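Long-range contact in rhino (PDB 5XYV), which probably helps specify germline piRNA clusters in the fruit fly, its chromoshadow domain forming a complex with the N-terminal domain of Deadlock: residues Leu12-Ile17 with Glu49-Gln54. Numbering follows the deposited sequence.
Sequences LDLDKI and EAYPLQ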
ATOM      1  N   LEU B  12     -11.811  21.020  -1.855  1.00 32.87           N
ATOM      2  CA  LEU B  12     -10.417  21.471  -1.772  1.00 33.69           C
ATOM      3  C   LEU B  12      -9.433  20.448  -2.323  1.00 37.64           C
ATOM      4  O   LEU B  12      -9.783  19.287  -2.550  1.00 38.44           O
ATOM      5  CB  LEU B  12     -10.029  21.809  -0.332  1.00 36.04           C
ATOM      6  CG  LEU B  12     -10.987  22.691   0.460  1.00 36.96           C
ATOM      7  CD1 LEU B  12     -10.607  22.688   1.937  1.00 33.12           C
ATOM      8  CD2 LEU B  12     -10.962  24.103  -0.101  1.00 32.87           C
ATOM      9  N   ASP B  13      -8.200  20.887  -2.532  1.00 40.04           N
ATOM     10  CA  ASP B  13      -7.146  20.009  -3.013  1.00 38.39           C
ATOM     11  C   ASP B  13      -6.452  19.273  -1.870  1.00 38.83           C
ATOM     12  O   ASP B  13      -6.180  19.851  -0.810  1.00 39.95           O
ATOM     13  CB  ASP B  13      -6.125  20.807  -3.817  1.00 43.28           C
ATOM     14  CG  ASP B  13      -6.626  21.160  -5.201  1.00 53.17           C
ATOM     15  OD1 ASP B  13      -7.505  20.436  -5.728  1.00 56.94           O
ATOM     16  OD2 ASP B  13      -6.142  22.164  -5.762  1.00 50.56           O
ATOM     17  N   LEU B  14      -6.172  17.991  -2.096  1.00 39.75           N
ATOM     18  CA  LEU B  14      -5.531  17.143  -1.092  1.00 35.46           C
ATOM     19  C   LEU B  14      -4.201  17.747  -0.629  1.00 39.05           C
ATOM     20  O   LEU B  14      -3.390  18.170  -1.456  1.00 37.78           O
ATOM     21  CB  LEU B  14      -5.310  15.733  -1.649  1.00 34.05           C
ATOM     22  CG  LEU B  14      -4.818  14.641  -0.696  1.00 37.15           C
ATOM     23  CD1 LEU B  14      -5.832  14.365   0.385  1.00 32.48           C
ATOM     24  CD2 LEU B  14      -4.519  13.368  -1.461  1.00 34.95           C
ATOM     25  N   ASP B  15      -3.991  17.810   0.686  1.00 35.50           N
ATOM     26  CA  ASP B  15      -2.742  18.344   1.205  1.00 38.21           C
ATOM     27  C   ASP B  15      -1.828  17.168   1.524  1.00 35.04           C
ATOM     28  O   ASP B  15      -1.017  16.757   0.680  1.00 42.29           O
ATOM     29  CB  ASP B  15      -2.975  19.211   2.445  1.00 39.09           C
ATOM     30  CG  ASP B  15      -1.805  20.141   2.740  1.00 43.45           C
ATOM     31  OD1 ASP B  15      -1.054  20.468   1.795  1.00 49.48           O
ATOM     32  OD2 ASP B  15      -1.648  20.534   3.916  1.00 46.97           O
ATOM     33  N   LYS B  16      -1.971  16.629   2.735  1.00 30.64           N
ATOM     34  CA  LYS B  16      -1.204  15.462   3.193  1.00 36.01           C
ATOM     35  C   LYS B  16      -2.131  14.253   3.489  1.00 30.03           C
ATOM     36  O   LYS B  16      -3.302  14.427   3.850  1.00 30.17           O
ATOM     37  CB  LYS B  16      -0.369  15.822   4.451  1.00 32.32           C
ATOM     38  CG  LYS B  16       0.540  17.062   4.343  1.00 38.26           C
ATOM     39  CD  LYS B  16       1.064  17.282   2.934  1.00 54.04           C
ATOM     40  CE  LYS B  16       1.576  18.731   2.636  1.00 52.24           C
ATOM     41  NZ  LYS B  16       2.996  19.028   3.120  1.00 52.20           N
ATOM     42  N   ILE B  17      -1.598  13.035   3.335  1.00 28.89           N
ATOM     43  CA  ILE B  17      -2.211  11.826   3.897  1.00 26.45           C
ATOM     44  C   ILE B  17      -1.468  11.490   5.165  1.00 30.13           C
ATOM     45  O   ILE B  17      -0.290  11.134   5.100  1.00 32.38           O
ATOM     46  CB  ILE B  17      -2.137  10.613   2.949  1.00 28.02           C
ATOM     47  CG1 ILE B  17      -2.752  10.949   1.588  1.00 29.44           C
ATOM     48  CG2 ILE B  17      -2.768   9.370   3.600  1.00 23.01           C
ATOM     49  CD1 ILE B  17      -2.964   9.735   0.679  1.00 25.55           C
ATOM     50  N   GLU B  49      -8.860   8.054  -7.879  1.00 34.53           N
ATOM     51  CA  GLU B  49      -8.746   8.518  -9.252  1.00 41.07           C
ATOM     52  C   GLU B  49      -8.286   9.961  -9.356  1.00 41.06           C
ATOM     53  O   GLU B  49      -7.746  10.378 -10.380  1.00 43.38           O
ATOM     54  CB  GLU B  49     -10.092   8.334  -9.957  1.00 47.33           C
ATOM     55  CG  GLU B  49     -10.617   6.895  -9.876  1.00 55.71           C
ATOM     56  CD  GLU B  49     -11.715   6.616 -10.885  1.00 70.03           C
ATOM     57  OE1 GLU B  49     -12.803   7.224 -10.792  1.00 70.63           O
ATOM     58  OE2 GLU B  49     -11.463   5.806 -11.800  1.00 74.21           O
ATOM     59  N   ALA B  50      -8.507  10.724  -8.294  1.00 34.79           N
ATOM     60  CA  ALA B  50      -8.054  12.110  -8.245  1.00 33.38           C
ATOM     61  C   ALA B  50      -6.607  12.208  -7.824  1.00 30.62           C
ATOM     62  O   ALA B  50      -5.873  13.074  -8.313  1.00 22.27           O
ATOM     63  CB  ALA B  50      -8.943  12.935  -7.273  1.00 36.38           C
ATOM     64  N   TYR B  51      -6.184  11.331  -6.910  1.00 30.62           N
ATOM     65  CA  TYR B  51      -4.823  11.447  -6.357  1.00 28.27           C
ATOM     66  C   TYR B  51      -3.988  10.174  -6.354  1.00 25.78           C
ATOM     67  O   TYR B  51      -3.367   9.872  -5.342  1.00 27.77           O
ATOM     68  CB  TYR B  51      -4.900  11.972  -4.913  1.00 28.47           C
ATOM     69  CG  TYR B  51      -5.661  13.264  -4.784  1.00 31.80           C
ATOM     70  CD1 TYR B  51      -5.056  14.475  -5.085  1.00 32.90           C
ATOM     71  CD2 TYR B  51      -6.987  13.273  -4.359  1.00 31.81           C
ATOM     72  CE1 TYR B  51      -5.752  15.660  -4.984  1.00 31.26           C
ATOM     73  CE2 TYR B  51      -7.685  14.448  -4.251  1.00 29.68           C
ATOM     74  CZ  TYR B  51      -7.059  15.640  -4.562  1.00 33.66           C
ATOM     75  OH  TYR B  51      -7.751  16.823  -4.443  1.00 37.04           O
ATOM     76  N   PRO B  52      -3.943   9.443  -7.480  1.00 26.96           N
ATOM     77  CA  PRO B  52      -3.325   8.115  -7.390  1.00 31.01           C
ATOM     78  C   PRO B  52      -1.856   8.134  -6.974  1.00 26.85           C
ATOM     79  O   PRO B  52      -1.477   7.318  -6.137  1.00 25.02           O
ATOM     80  CB  PRO B  52      -3.490   7.540  -8.815  1.00 34.89           C
ATOM     81  CG  PRO B  52      -3.738   8.727  -9.688  1.00 28.11           C
ATOM     82  CD  PRO B  52      -4.387   9.768  -8.849  1.00 25.93           C
ATOM     83  N   LEU B  53      -1.056   9.049  -7.504  1.00 26.85           N
ATOM     84  CA  LEU B  53       0.372   9.029  -7.190  1.00 25.86           C
ATOM     85  C   LEU B  53       0.671   9.470  -5.768  1.00 28.11           C
ATOM     86  O   LEU B  53       1.664   9.040  -5.179  1.00 25.74           O
ATOM     87  CB  LEU B  53       1.170   9.894  -8.168  1.00 27.40           C
ATOM     88  CG  LEU B  53       1.293   9.411  -9.612  1.00 28.67           C
ATOM     89  CD1 LEU B  53       2.003  10.464 -10.434  1.00 33.14           C
ATOM     90  CD2 LEU B  53       2.072   8.103  -9.645  1.00 32.26           C
ATOM     91  N   GLN B  54      -0.172  10.331  -5.209  1.00 26.36           N
ATOM     92  CA  GLN B  54       0.026  10.724  -3.820  1.00 32.31           C
ATOM     93  C   GLN B  54      -0.293   9.562  -2.882  1.00 31.40           C
ATOM     94  O   GLN B  54       0.379   9.369  -1.875  1.00 30.51           O
ATOM     95  CB  GLN B  54      -0.818  11.952  -3.480  1.00 36.19           C
ATOM     96  CG  GLN B  54      -0.162  13.244  -3.901  1.00 39.17           C
ATOM     97  CD  GLN B  54      -0.995  14.457  -3.583  1.00 43.92           C
ATOM     98  OE1 GLN B  54      -1.115  14.853  -2.424  1.00 43.31           O
ATOM     99  NE2 GLN B  54      -1.538  15.086  -4.616  1.00 43.71           N
TER
HETATM  100  O   HOH W   1      -0.414  17.319  -2.456  1.00 48.85           O
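Leu-14 lies over one face of the Tyr-51 ring, and the tight half of this contact is built on that overlap. Its CB sits 3.5 Å from the ring centroid, 17° off the normal, a CH-pi contact displaced slightly toward the phenol end. With CG anti to the backbone N (chi1 -172°) the branch lies along the ring, and CD2 meets Tyr-51 CG at 3.5 Å. The ring reaches across to the Leu-14 backbone, and its hydroxyl accepts a hydrogen bond there: Leu-14 N to Tyr-51 OH, 3.1 Å, with an N-H...O angle of 154°. Leu-14 therefore meets both the face and the hydroxyl of one side chain. A phenylalanine in place of Tyr-51 would probably keep the face packing but leave the Leu-14 amide without this acceptor.

The Gln-54 side is looser and wet. The Gln-54 chain is extended beyond CG, passing Leu-14 in the opposite direction, and OE1 stops 3.6 Å from Asp-15 O. Both are acceptors; water 1 lies between them, 2.6 Å from Gln-54 OE1 and 3.2 Å from Asp-15 O, and can bridge the two as donor. Asp-15 belongs to a classic beta bulge, paired with Lys-16 against Thr-32.

Tyr-51 is the N-cap residue of helix 52-61, so the contact ties the first turn of the C-terminal helix of the chromoshadow fold to the edge of its three-stranded antiparallel sheet. Nearby, Pro-52 packs on Pro-52 of the second subunit. The chemistry implies a helix start held by an aromatic face and a phenol oxygen, with a probable water bridge between two acceptors on the looser flank.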